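Local atomic coordinates of V-type ATP synthase alpha chain (PDB entry 5BN3), a protein that is subunit A of an archaeal V-type ATP synthase, a multidomain P-loop protein that binds ADP and magnesium ions. Residues I69-G74 / A302-Y307; D124-G129 / I144-N149; P187-E192 / R364-L369. All coordinates share one frame; numbering follows the deposited sequence.

Contact 1: residues I69-G74 / A302-Y307; sequences IELGPG and ATIGEY
Leu-71 lies on the aromatic face of Tyr-307: its CB stands 3.6 Å from the ring centroid and only 8° off the ring normal, a CH-pi contact over the centre of the ring. The two side chains run past each other in opposite senses, which brings both leucine methyls back to the root of the tyrosine, CD1 and CD2 of Leu-71 each lying 3.9 Å from Tyr-307 CB. Farther up the strand, Ile-69 CG2 meets Thr-303 CG2 at 3.7 Å, while Ile-304 CG1 packs 4.0 Å from Leu-71 CD2. Thr-303 can offer its methyl because CG2 stands opposite the backbone N (chi1 -62° for OG1), and OG1 turns back to the carbonyl of Tyr-299 in its own helix. At the far end of the ring, Tyr-307 OH comes within 3.5 Å of Gly-72 CA and is hydrogen-bonded to His-142 of strand 140-145. Strand 68-71, paired with strand 180-183, thus rests on helix 293-309 of the nucleotide-binding domain, its short axis only 18° from parallel to that of the helix. Trp-182 and strand 280-285 add to the packing around them. Gly-72 N, buried beside the ring, has no partner in the model. No hydrogen bond joins the two segments, so their cohesion comes from apolar packing and one CH-pi contact.

Contact 2: residues D124-G129 / I144-N149; sequences DTIKGG and IIVPPN
Gly-129 N gives the one hydrogen bond between these segments, to Val-146 O at 3.0 Å, within the barrel-sandwich domain of the alpha/beta ATP synthase family. The bond is bent, 137° at the hydrogen, and the donor sits 43° above the carbonyl plane. It ties the turn after strand 125-126 to the chain leaving strand 140-145, two paths that run nearly at right angles where they touch. Gly-128 CA faces the carbonyls of the proline pair, with CA-H...O contacts to Pro-147 O at 3.4 Å and to Pro-148 O at 3.5 Å, the second the straighter. The backbones approach to 3.9 Å between the CA atoms of Gly-128 and Pro-148, a contact of main chain on main chain. Gly-129, with phi positive, has a conformation that suits glycine. Beside this backbone contact, Ile-126 and Val-146 meet tip to tip, CD1 of the isoleucine 3.6 Å from CG1 of the valine; Ile-132 of strand 131-137 also packs on Ile-126. The second valine methyl takes the place between its own backbone N and carbonyl carbon (CG1 at chi1 -60°), which turns it to the glycine turn. There Val-146 CG2 lies 3.4 Å from Lys-127 O.

Contact 3: residues P187-E192 / R364-L369; sequences PRPYKE and RTLNDL
A classic beta bulge joins the segments: Lys-191 and Glu-192 together face Arg-364, where the short strand 192-193 pairs antiparallel with 361-364 at the margin of the mixed sheet of the nucleotide-binding domain. Lys-191 N donates to Arg-364 O at 2.9 Å, and Arg-364 N donates to Glu-192 O at 2.8 Å, the latter nearly straight at 169°. Glu-192 and Arg-364 side chains leave on the same face and run alongside, CG of the glutamate 4.0 Å from CB of the arginine, but their charged ends do not meet. Next along the chain is a type I turn, Thr-365 to Asp-368, whose Asn-367 OD1 accepts from Leu-369 N in an Asx turn. Lys-191 lies across this turn. Its chi1 (-76°) sets CG beside the backbone N, 3.5 Å from Thr-365 O, and the extended remainder carries NZ on to the carboxylate of Asp-368. In that salt bridge NZ meets OD1 on its syn side, 27° out of the carboxylate plane; the bond to OD2 is weak. Leu-366 reaches from the turn to the 187-192 segment, its CD2 3.8 Å from Tyr-190 C, and Pro-148 of the barrel-sandwich domain touches it too. One water links the backbones here, donating to Pro-189 O at 2.9 Å and accepting from Leu-366 N at 3.3 Å.

Contact 1 is buried and apolar, contact 2 is partly buried and mostly backbone against backbone, and contact 3 lies at the surface, with a salt bridge and a water that the other two lack. Contact 2 is internal to the barrel-sandwich domain, whereas contacts 1 and 3 each bring a segment of the nucleotide-binding domain against a distant part of the chain. Arg-188 of contact 3 reaches back to contact 1: Glu-306 OE1 probably accepts from its N, and its guanidinium touches Leu-71, while a salt bridge holds it to Asp-310. Ile-145 of contact 2 packs on Tyr-307 O. Contacts 2 and 3 are joined by a hydrogen bond from Asn-367 ND2 to Gly-129 O.

Contact 1: residues I69-G74 / A302-Y307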
ATOM      1  N   ILE A  69     -30.297 -14.105  28.151  1.00 40.05           N
ATOM      2  CA  ILE A  69     -30.835 -12.855  28.671  1.00 38.80           C
ATOM      3  C   ILE A  69     -32.242 -13.097  29.213  1.00 33.54           C
ATOM      4  O   ILE A  69     -33.012 -13.869  28.635  1.00 36.60           O
ATOM      5  CB  ILE A  69     -30.871 -11.753  27.583  1.00 39.57           C
ATOM      6  CG1 ILE A  69     -31.478 -10.461  28.134  1.00 39.85           C
ATOM      7  CG2 ILE A  69     -31.662 -12.216  26.370  1.00 35.25           C
ATOM      8  CD1 ILE A  69     -30.704  -9.872  29.292  1.00 45.97           C
ATOM      9  N   GLU A  70     -32.563 -12.463  30.337  1.00 38.99           N
ATOM     10  CA  GLU A  70     -33.911 -12.540  30.888  1.00 33.65           C
ATOM     11  C   GLU A  70     -34.832 -11.592  30.133  1.00 46.62           C
ATOM     12  O   GLU A  70     -34.564 -10.392  30.041  1.00 46.59           O
ATOM     13  CB  GLU A  70     -33.907 -12.191  32.380  1.00 41.60           C
ATOM     14  CG  GLU A  70     -33.260 -13.246  33.269  1.00 42.29           C
ATOM     15  CD  GLU A  70     -33.141 -12.798  34.714  1.00 57.56           C
ATOM     16  OE1 GLU A  70     -33.609 -11.684  35.038  1.00 43.65           O
ATOM     17  OE2 GLU A  70     -32.573 -13.555  35.528  1.00 57.28           O
ATOM     18  N   LEU A  71     -35.917 -12.136  29.592  1.00 33.74           N
ATOM     19  CA  LEU A  71     -36.873 -11.345  28.825  1.00 32.20           C
ATOM     20  C   LEU A  71     -38.195 -11.221  29.575  1.00 41.08           C
ATOM     21  O   LEU A  71     -38.914 -12.205  29.741  1.00 39.18           O
ATOM     22  CB  LEU A  71     -37.110 -11.991  27.460  1.00 31.54           C
ATOM     23  CG  LEU A  71     -35.861 -12.192  26.598  1.00 37.98           C
ATOM     24  CD1 LEU A  71     -36.164 -13.071  25.395  1.00 34.91           C
ATOM     25  CD2 LEU A  71     -35.321 -10.848  26.150  1.00 31.47           C
ATOM     26  N   GLY A  72     -38.511 -10.007  30.020  1.00 36.66           N
ATOM     27  CA  GLY A  72     -39.753  -9.744  30.727  1.00 35.65           C
ATOM     28  C   GLY A  72     -39.817  -8.306  31.203  1.00 46.54           C
ATOM     29  O   GLY A  72     -38.986  -7.485  30.805  1.00 38.86           O
ATOM     30  N   PRO A  73     -40.808  -7.988  32.050  1.00 38.75           N
ATOM     31  CA  PRO A  73     -40.932  -6.646  32.629  1.00 42.09           C
ATOM     32  C   PRO A  73     -39.702  -6.286  33.456  1.00 46.33           C
ATOM     33  O   PRO A  73     -39.216  -7.122  34.223  1.00 37.32           O
ATOM     34  CB  PRO A  73     -42.155  -6.772  33.543  1.00 38.55           C
ATOM     35  CG  PRO A  73     -42.955  -7.885  32.948  1.00 35.92           C
ATOM     36  CD  PRO A  73     -41.936  -8.858  32.428  1.00 38.34           C
ATOM     37  N   GLY A  74     -39.203  -5.063  33.294  1.00 30.77           N
ATOM     38  CA  GLY A  74     -38.019  -4.625  34.012  1.00 35.22           C
ATOM     39  C   GLY A  74     -36.894  -4.126  33.120  1.00 39.02           C
ATOM     40  O   GLY A  74     -35.893  -3.604  33.612  1.00 37.41           O
ATOM     41  N   ALA A 302     -30.071  -7.401  20.011  1.00 36.02           N
ATOM     42  CA  ALA A 302     -30.835  -8.013  18.935  1.00 34.83           C
ATOM     43  C   ALA A 302     -31.898  -8.950  19.499  1.00 33.32           C
ATOM     44  O   ALA A 302     -33.039  -8.959  19.035  1.00 30.12           O
ATOM     45  CB  ALA A 302     -29.911  -8.765  17.997  1.00 34.57           C
ATOM     46  N   THR A 303     -31.512  -9.747  20.493  1.00 32.53           N
ATOM     47  CA  THR A 303     -32.425 -10.698  21.125  1.00 29.06           C
ATOM     48  C   THR A 303     -33.599 -10.000  21.807  1.00 26.87           C
ATOM     49  O   THR A 303     -34.750 -10.422  21.668  1.00 36.38           O
ATOM     50  CB  THR A 303     -31.685 -11.575  22.154  1.00 38.29           C
ATOM     51  OG1 THR A 303     -30.670 -12.334  21.485  1.00 33.91           O
ATOM     52  CG2 THR A 303     -32.652 -12.528  22.833  1.00 35.06           C
ATOM     53  N   ILE A 304     -33.302  -8.935  22.548  1.00 30.43           N
ATOM     54  CA  ILE A 304     -34.338  -8.136  23.194  1.00 33.87           C
ATOM     55  C   ILE A 304     -35.243  -7.496  22.137  1.00 39.28           C
ATOM     56  O   ILE A 304     -36.459  -7.409  22.320  1.00 31.48           O
ATOM     57  CB  ILE A 304     -33.713  -7.054  24.103  1.00 36.37           C
ATOM     58  CG1 ILE A 304     -32.963  -7.712  25.267  1.00 34.61           C
ATOM     59  CG2 ILE A 304     -34.776  -6.107  24.626  1.00 34.83           C
ATOM     60  CD1 ILE A 304     -32.206  -6.728  26.151  1.00 30.43           C
ATOM     61  N   GLY A 305     -34.648  -7.066  21.026  1.00 36.89           N
ATOM     62  CA  GLY A 305     -35.409  -6.510  19.918  1.00 34.50           C
ATOM     63  C   GLY A 305     -36.380  -7.510  19.326  1.00 30.76           C
ATOM     64  O   GLY A 305     -37.532  -7.173  19.038  1.00 35.72           O
ATOM     65  N   GLU A 306     -35.910  -8.741  19.143  1.00 29.80           N
ATOM     66  CA  GLU A 306     -36.749  -9.815  18.630  1.00 32.62           C
ATOM     67  C   GLU A 306     -37.882 -10.118  19.602  1.00 36.52           C
ATOM     68  O   GLU A 306     -38.995 -10.430  19.186  1.00 35.23           O
ATOM     69  CB  GLU A 306     -35.918 -11.081  18.412  1.00 37.47           C
ATOM     70  CG  GLU A 306     -34.943 -11.023  17.250  1.00 41.51           C
ATOM     71  CD  GLU A 306     -34.114 -12.288  17.144  1.00 46.96           C
ATOM     72  OE1 GLU A 306     -33.774 -12.864  18.201  1.00 55.04           O
ATOM     73  OE2 GLU A 306     -33.808 -12.711  16.010  1.00 51.38           O
ATOM     74  N   TYR A 307     -37.581 -10.034  20.895  1.00 34.36           N
ATOM     75  CA  TYR A 307     -38.554 -10.324  21.946  1.00 29.93           C
ATOM     76  C   TYR A 307     -39.759  -9.393  21.882  1.00 37.01           C
ATOM     77  O   TYR A 307     -40.904  -9.837  21.966  1.00 36.87           O
ATOM     78  CB  TYR A 307     -37.883 -10.244  23.323  1.00 31.67           C
ATOM     79  CG  TYR A 307     -38.837 -10.296  24.496  1.00 37.35           C
ATOM     80  CD1 TYR A 307     -39.563 -11.445  24.779  1.00 36.57           C
ATOM     81  CD2 TYR A 307     -38.995  -9.201  25.334  1.00 32.32           C
ATOM     82  CE1 TYR A 307     -40.430 -11.496  25.858  1.00 35.13           C
ATOM     83  CE2 TYR A 307     -39.860  -9.243  26.412  1.00 37.09           C
ATOM     84  CZ  TYR A 307     -40.572 -10.393  26.668  1.00 44.01           C
ATOM     85  OH  TYR A 307     -41.431 -10.436  27.741  1.00 37.46           O
TER

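Contact 2: residues D124-G129 / I144-N149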
ATOM      1  N   ASP A 124     -57.989 -23.345  28.613  1.00 66.68           N
ATOM      2  CA  ASP A 124     -57.572 -22.950  27.274  1.00 63.12           C
ATOM      3  C   ASP A 124     -56.311 -23.711  26.880  1.00 57.82           C
ATOM      4  O   ASP A 124     -55.464 -24.003  27.727  1.00 59.42           O
ATOM      5  CB  ASP A 124     -57.304 -21.443  27.211  1.00 65.71           C
ATOM      6  CG  ASP A 124     -58.578 -20.622  27.140  1.00 84.57           C
ATOM      7  OD1 ASP A 124     -59.674 -21.193  27.330  1.00 83.94           O
ATOM      8  OD2 ASP A 124     -58.479 -19.400  26.901  1.00 69.58           O
ATOM      9  N   THR A 125     -56.195 -24.042  25.598  1.00 56.49           N
ATOM     10  CA  THR A 125     -54.971 -24.644  25.084  1.00 66.08           C
ATOM     11  C   THR A 125     -54.051 -23.527  24.599  1.00 61.28           C
ATOM     12  O   THR A 125     -54.506 -22.567  23.974  1.00 59.38           O
ATOM     13  CB  THR A 125     -55.258 -25.635  23.939  1.00 66.02           C
ATOM     14  OG1 THR A 125     -56.296 -26.539  24.337  1.00 85.87           O
ATOM     15  CG2 THR A 125     -54.009 -26.433  23.598  1.00 78.44           C
ATOM     16  N   ILE A 126     -52.762 -23.643  24.904  1.00 58.99           N
ATOM     17  CA  ILE A 126     -51.802 -22.602  24.553  1.00 55.52           C
ATOM     18  C   ILE A 126     -50.639 -23.186  23.749  1.00 56.34           C
ATOM     19  O   ILE A 126     -50.243 -24.333  23.966  1.00 50.61           O
ATOM     20  CB  ILE A 126     -51.299 -21.852  25.824  1.00 57.97           C
ATOM     21  CG1 ILE A 126     -50.897 -20.415  25.492  1.00 67.62           C
ATOM     22  CG2 ILE A 126     -50.165 -22.603  26.517  1.00 59.98           C
ATOM     23  CD1 ILE A 126     -50.478 -19.610  26.704  1.00 72.52           C
ATOM     24  N   LYS A 127     -50.121 -22.414  22.797  1.00 56.08           N
ATOM     25  CA  LYS A 127     -48.940 -22.827  22.039  1.00 50.59           C
ATOM     26  C   LYS A 127     -47.836 -21.778  22.146  1.00 54.75           C
ATOM     27  O   LYS A 127     -48.072 -20.672  22.629  1.00 46.05           O
ATOM     28  CB  LYS A 127     -49.286 -23.125  20.571  1.00 66.56           C
ATOM     29  CG  LYS A 127     -50.044 -22.017  19.856  1.00 75.93           C
ATOM     30  CD  LYS A 127     -50.565 -22.472  18.494  1.00 84.41           C
ATOM     31  CE  LYS A 127     -49.626 -22.076  17.362  1.00 83.91           C
ATOM     32  NZ  LYS A 127     -50.145 -22.513  16.033  1.00 76.12           N
ATOM     33  N   GLY A 128     -46.631 -22.139  21.708  1.00 45.92           N
ATOM     34  CA  GLY A 128     -45.472 -21.271  21.840  1.00 43.27           C
ATOM     35  C   GLY A 128     -45.663 -19.882  21.261  1.00 39.39           C
ATOM     36  O   GLY A 128     -46.182 -19.724  20.154  1.00 38.32           O
ATOM     37  N   GLY A 129     -45.255 -18.869  22.018  1.00 49.63           N
ATOM     38  CA  GLY A 129     -45.333 -17.498  21.551  1.00 44.65           C
ATOM     39  C   GLY A 129     -46.667 -16.815  21.792  1.00 49.88           C
ATOM     40  O   GLY A 129     -46.818 -15.631  21.483  1.00 47.02           O
ATOM     41  N   ILE A 144     -47.044 -10.545  27.799  1.00 36.16           N
ATOM     42  CA  ILE A 144     -46.365 -11.725  28.313  1.00 34.83           C
ATOM     43  C   ILE A 144     -46.563 -12.878  27.339  1.00 40.14           C
ATOM     44  O   ILE A 144     -47.628 -13.494  27.296  1.00 46.10           O
ATOM     45  CB  ILE A 144     -46.878 -12.111  29.713  1.00 38.69           C
ATOM     46  CG1 ILE A 144     -46.884 -10.882  30.627  1.00 33.63           C
ATOM     47  CG2 ILE A 144     -46.029 -13.227  30.310  1.00 34.42           C
ATOM     48  CD1 ILE A 144     -45.522 -10.209  30.772  1.00 36.95           C
ATOM     49  N   ILE A 145     -45.537 -13.149  26.539  1.00 43.60           N
ATOM     50  CA  ILE A 145     -45.588 -14.241  25.580  1.00 39.63           C
ATOM     51  C   ILE A 145     -44.873 -15.460  26.147  1.00 43.18           C
ATOM     52  O   ILE A 145     -43.743 -15.362  26.630  1.00 49.96           O
ATOM     53  CB  ILE A 145     -44.981 -13.836  24.216  1.00 42.06           C
ATOM     54  CG1 ILE A 145     -43.602 -13.201  24.402  1.00 39.83           C
ATOM     55  CG2 ILE A 145     -45.905 -12.864  23.492  1.00 39.16           C
ATOM     56  CD1 ILE A 145     -42.891 -12.905  23.095  1.00 36.34           C
ATOM     57  N   VAL A 146     -45.548 -16.603  26.105  1.00 43.54           N
ATOM     58  CA  VAL A 146     -44.971 -17.844  26.599  1.00 45.41           C
ATOM     59  C   VAL A 146     -43.819 -18.255  25.692  1.00 45.99           C
ATOM     60  O   VAL A 146     -43.827 -17.933  24.502  1.00 43.82           O
ATOM     61  CB  VAL A 146     -46.032 -18.963  26.679  1.00 58.47           C
ATOM     62  CG1 VAL A 146     -47.156 -18.559  27.613  1.00 57.52           C
ATOM     63  CG2 VAL A 146     -46.588 -19.276  25.305  1.00 52.69           C
ATOM     64  N   PRO A 147     -42.810 -18.944  26.254  1.00 47.76           N
ATOM     65  CA  PRO A 147     -41.650 -19.363  25.458  1.00 52.37           C
ATOM     66  C   PRO A 147     -42.066 -20.181  24.240  1.00 51.08           C
ATOM     67  O   PRO A 147     -43.088 -20.868  24.299  1.00 44.37           O
ATOM     68  CB  PRO A 147     -40.863 -20.245  26.428  1.00 57.39           C
ATOM     69  CG  PRO A 147     -41.237 -19.742  27.780  1.00 45.35           C
ATOM     70  CD  PRO A 147     -42.675 -19.326  27.673  1.00 46.61           C
ATOM     71  N   PRO A 148     -41.292 -20.097  23.145  1.00 44.91           N
ATOM     72  CA  PRO A 148     -41.607 -20.827  21.911  1.00 50.87           C
ATOM     73  C   PRO A 148     -41.775 -22.335  22.111  1.00 46.45           C
ATOM     74  O   PRO A 148     -42.483 -22.970  21.326  1.00 48.49           O
ATOM     75  CB  PRO A 148     -40.387 -20.550  21.026  1.00 49.85           C
ATOM     76  CG  PRO A 148     -39.904 -19.215  21.476  1.00 46.09           C
ATOM     77  CD  PRO A 148     -40.152 -19.179  22.966  1.00 46.33           C
ATOM     78  N   ASN A 149     -41.147 -22.893  23.143  1.00 55.17           N
ATOM     79  CA  ASN A 149     -41.203 -24.338  23.364  1.00 54.69           C
ATOM     80  C   ASN A 149     -42.321 -24.843  24.284  1.00 61.91           C
ATOM     81  O   ASN A 149     -42.491 -26.053  24.437  1.00 61.90           O
ATOM     82  CB  ASN A 149     -39.840 -24.885  23.821  1.00 58.53           C
ATOM     83  CG  ASN A 149     -39.439 -24.409  25.214  1.00 67.28           C
ATOM     84  OD1 ASN A 149     -40.208 -23.751  25.915  1.00 72.40           O
ATOM     85  ND2 ASN A 149     -38.224 -24.761  25.622  1.00 83.93           N
TER

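Contact 3: residues P187-E192 / R364-L369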
ATOM      1  N   PRO A 187     -31.266 -16.900  17.121  1.00 36.61           N
ATOM      2  CA  PRO A 187     -32.354 -16.056  16.612  1.00 42.30           C
ATOM      3  C   PRO A 187     -33.711 -16.568  17.079  1.00 39.58           C
ATOM      4  O   PRO A 187     -33.940 -17.778  17.055  1.00 41.85           O
ATOM      5  CB  PRO A 187     -32.241 -16.217  15.092  1.00 46.04           C
ATOM      6  CG  PRO A 187     -30.822 -16.631  14.855  1.00 55.89           C
ATOM      7  CD  PRO A 187     -30.455 -17.480  16.035  1.00 47.01           C
ATOM      8  N   ARG A 188     -34.592 -15.668  17.505  1.00 36.17           N
ATOM      9  CA  ARG A 188     -35.916 -16.073  17.968  1.00 39.62           C
ATOM     10  C   ARG A 188     -36.835 -16.406  16.797  1.00 42.39           C
ATOM     11  O   ARG A 188     -36.929 -15.641  15.835  1.00 40.06           O
ATOM     12  CB  ARG A 188     -36.532 -14.995  18.869  1.00 35.43           C
ATOM     13  CG  ARG A 188     -35.827 -14.862  20.216  1.00 36.99           C
ATOM     14  CD  ARG A 188     -36.410 -13.743  21.072  1.00 38.42           C
ATOM     15  NE  ARG A 188     -37.840 -13.915  21.327  1.00 40.71           N
ATOM     16  CZ  ARG A 188     -38.348 -14.678  22.290  1.00 50.05           C
ATOM     17  NH1 ARG A 188     -37.545 -15.359  23.098  1.00 38.92           N
ATOM     18  NH2 ARG A 188     -39.661 -14.765  22.444  1.00 35.88           N
ATOM     19  N   PRO A 189     -37.520 -17.557  16.882  1.00 48.54           N
ATOM     20  CA  PRO A 189     -38.364 -18.068  15.796  1.00 43.53           C
ATOM     21  C   PRO A 189     -39.592 -17.205  15.536  1.00 40.35           C
ATOM     22  O   PRO A 189     -40.049 -16.476  16.419  1.00 48.39           O
ATOM     23  CB  PRO A 189     -38.805 -19.442  16.315  1.00 53.96           C
ATOM     24  CG  PRO A 189     -38.750 -19.313  17.801  1.00 47.15           C
ATOM     25  CD  PRO A 189     -37.562 -18.429  18.069  1.00 43.16           C
ATOM     26  N   TYR A 190     -40.104 -17.296  14.314  1.00 33.24           N
ATOM     27  CA  TYR A 190     -41.326 -16.617  13.905  1.00 41.74           C
ATOM     28  C   TYR A 190     -41.980 -17.481  12.840  1.00 44.95           C
ATOM     29  O   TYR A 190     -41.437 -18.526  12.477  1.00 43.52           O
ATOM     30  CB  TYR A 190     -41.015 -15.219  13.358  1.00 37.51           C
ATOM     31  CG  TYR A 190     -39.954 -15.199  12.285  1.00 41.62           C
ATOM     32  CD1 TYR A 190     -38.615 -15.057  12.613  1.00 42.74           C
ATOM     33  CD2 TYR A 190     -40.292 -15.313  10.944  1.00 44.73           C
ATOM     34  CE1 TYR A 190     -37.642 -15.037  11.642  1.00 50.18           C
ATOM     35  CE2 TYR A 190     -39.325 -15.292   9.964  1.00 48.98           C
ATOM     36  CZ  TYR A 190     -38.002 -15.154  10.320  1.00 66.44           C
ATOM     37  OH  TYR A 190     -37.034 -15.132   9.347  1.00 63.44           O
ATOM     38  N   LYS A 191     -43.132 -17.061  12.328  1.00 45.23           N
ATOM     39  CA  LYS A 191     -43.835 -17.873  11.335  1.00 43.60           C
ATOM     40  C   LYS A 191     -43.353 -17.642   9.906  1.00 51.06           C
ATOM     41  O   LYS A 191     -42.984 -18.591   9.216  1.00 51.96           O
ATOM     42  CB  LYS A 191     -45.353 -17.698  11.446  1.00 41.28           C
ATOM     43  CG  LYS A 191     -45.957 -18.444  12.626  1.00 53.68           C
ATOM     44  CD  LYS A 191     -47.471 -18.524  12.526  1.00 55.17           C
ATOM     45  CE  LYS A 191     -48.026 -19.528  13.522  1.00 78.44           C
ATOM     46  NZ  LYS A 191     -49.503 -19.670  13.408  1.00 77.21           N
ATOM     47  N   GLU A 192     -43.353 -16.388   9.461  1.00 43.49           N
ATOM     48  CA  GLU A 192     -42.845 -16.072   8.126  1.00 58.07           C
ATOM     49  C   GLU A 192     -42.431 -14.612   7.974  1.00 51.08           C
ATOM     50  O   GLU A 192     -42.958 -13.725   8.652  1.00 41.01           O
ATOM     51  CB  GLU A 192     -43.870 -16.444   7.046  1.00 54.28           C
ATOM     52  CG  GLU A 192     -45.082 -15.527   6.973  1.00 62.31           C
ATOM     53  CD  GLU A 192     -46.111 -16.002   5.960  1.00 94.59           C
ATOM     54  OE1 GLU A 192     -46.250 -17.231   5.785  1.00 95.03           O
ATOM     55  OE2 GLU A 192     -46.780 -15.147   5.339  1.00 80.36           O
ATOM     56  N   ARG A 364     -44.477 -12.251  10.499  1.00 39.53           N
ATOM     57  CA  ARG A 364     -45.661 -12.771  11.158  1.00 40.45           C
ATOM     58  C   ARG A 364     -45.165 -13.526  12.388  1.00 39.31           C
ATOM     59  O   ARG A 364     -44.416 -14.498  12.264  1.00 37.34           O
ATOM     60  CB  ARG A 364     -46.414 -13.726  10.232  1.00 42.67           C
ATOM     61  CG  ARG A 364     -47.756 -14.187  10.771  1.00 49.48           C
ATOM     62  CD  ARG A 364     -48.759 -13.046  10.789  1.00 70.12           C
ATOM     63  NE  ARG A 364     -49.025 -12.539   9.444  1.00 87.41           N
ATOM     64  CZ  ARG A 364     -49.755 -11.459   9.179  1.00 80.99           C
ATOM     65  NH1 ARG A 364     -50.297 -10.762  10.166  1.00 78.58           N
ATOM     66  NH2 ARG A 364     -49.941 -11.075   7.923  1.00 76.37           N
ATOM     67  N   THR A 365     -45.559 -13.066  13.571  1.00 38.17           N
ATOM     68  CA  THR A 365     -45.096 -13.665  14.822  1.00 46.89           C
ATOM     69  C   THR A 365     -45.708 -15.042  15.059  1.00 45.22           C
ATOM     70  O   THR A 365     -46.632 -15.444  14.356  1.00 42.40           O
ATOM     71  CB  THR A 365     -45.410 -12.761  16.029  1.00 46.18           C
ATOM     72  OG1 THR A 365     -46.828 -12.669  16.205  1.00 48.09           O
ATOM     73  CG2 THR A 365     -44.838 -11.372  15.816  1.00 43.23           C
ATOM     74  N   LEU A 366     -45.191 -15.756  16.056  1.00 41.14           N
ATOM     75  CA  LEU A 366     -45.716 -17.073  16.411  1.00 43.83           C
ATOM     76  C   LEU A 366     -47.176 -16.993  16.851  1.00 53.34           C
ATOM     77  O   LEU A 366     -47.926 -17.958  16.705  1.00 54.93           O
ATOM     78  CB  LEU A 366     -44.862 -17.723  17.508  1.00 36.36           C
ATOM     79  CG  LEU A 366     -43.459 -18.190  17.109  1.00 43.43           C
ATOM     80  CD1 LEU A 366     -42.768 -18.930  18.248  1.00 52.15           C
ATOM     81  CD2 LEU A 366     -43.540 -19.073  15.882  1.00 50.57           C
ATOM     82  N   ASN A 367     -47.573 -15.836  17.380  1.00 47.55           N
ATOM     83  CA  ASN A 367     -48.953 -15.613  17.806  1.00 49.97           C
ATOM     84  C   ASN A 367     -49.800 -14.924  16.734  1.00 48.12           C
ATOM     85  O   ASN A 367     -50.840 -14.337  17.036  1.00 52.85           O
ATOM     86  CB  ASN A 367     -48.997 -14.823  19.123  1.00 46.73           C
ATOM     87  CG  ASN A 367     -48.236 -13.508  19.050  1.00 59.91           C
ATOM     88  OD1 ASN A 367     -48.370 -12.747  18.092  1.00 53.26           O
ATOM     89  ND2 ASN A 367     -47.431 -13.237  20.071  1.00 48.15           N
ATOM     90  N   ASP A 368     -49.331 -14.996  15.488  1.00 44.11           N
ATOM     91  CA  ASP A 368     -50.053 -14.488  14.316  1.00 51.29           C
ATOM     92  C   ASP A 368     -50.264 -12.973  14.278  1.00 45.68           C
ATOM     93  O   ASP A 368     -51.134 -12.482  13.556  1.00 53.30           O
ATOM     94  CB  ASP A 368     -51.387 -15.223  14.129  1.00 63.04           C
ATOM     95  CG  ASP A 368     -51.202 -16.689  13.787  1.00 84.60           C
ATOM     96  OD1 ASP A 368     -50.839 -16.990  12.629  1.00 83.38           O
ATOM     97  OD2 ASP A 368     -51.431 -17.541  14.671  1.00 88.00           O
ATOM     98  N   LEU A 369     -49.464 -12.233  15.038  1.00 45.92           N
ATOM     99  CA  LEU A 369     -49.474 -10.779  14.938  1.00 44.13           C
ATOM    100  C   LEU A 369     -48.347 -10.333  14.008  1.00 36.86           C
ATOM    101  O   LEU A 369     -47.508 -11.142  13.610  1.00 44.88           O
ATOM    102  CB  LEU A 369     -49.332 -10.137  16.321  1.00 39.69           C
ATOM    103  CG  LEU A 369     -50.474 -10.406  17.307  1.00 56.71           C
ATOM    104  CD1 LEU A 369     -50.129  -9.903  18.698  1.00 46.13           C
ATOM    105  CD2 LEU A 369     -51.764  -9.767  16.823  1.00 44.51           C
TER
HETATM  106  O   HOH W   1     -42.187 -14.563  16.533  1.00 41.45           O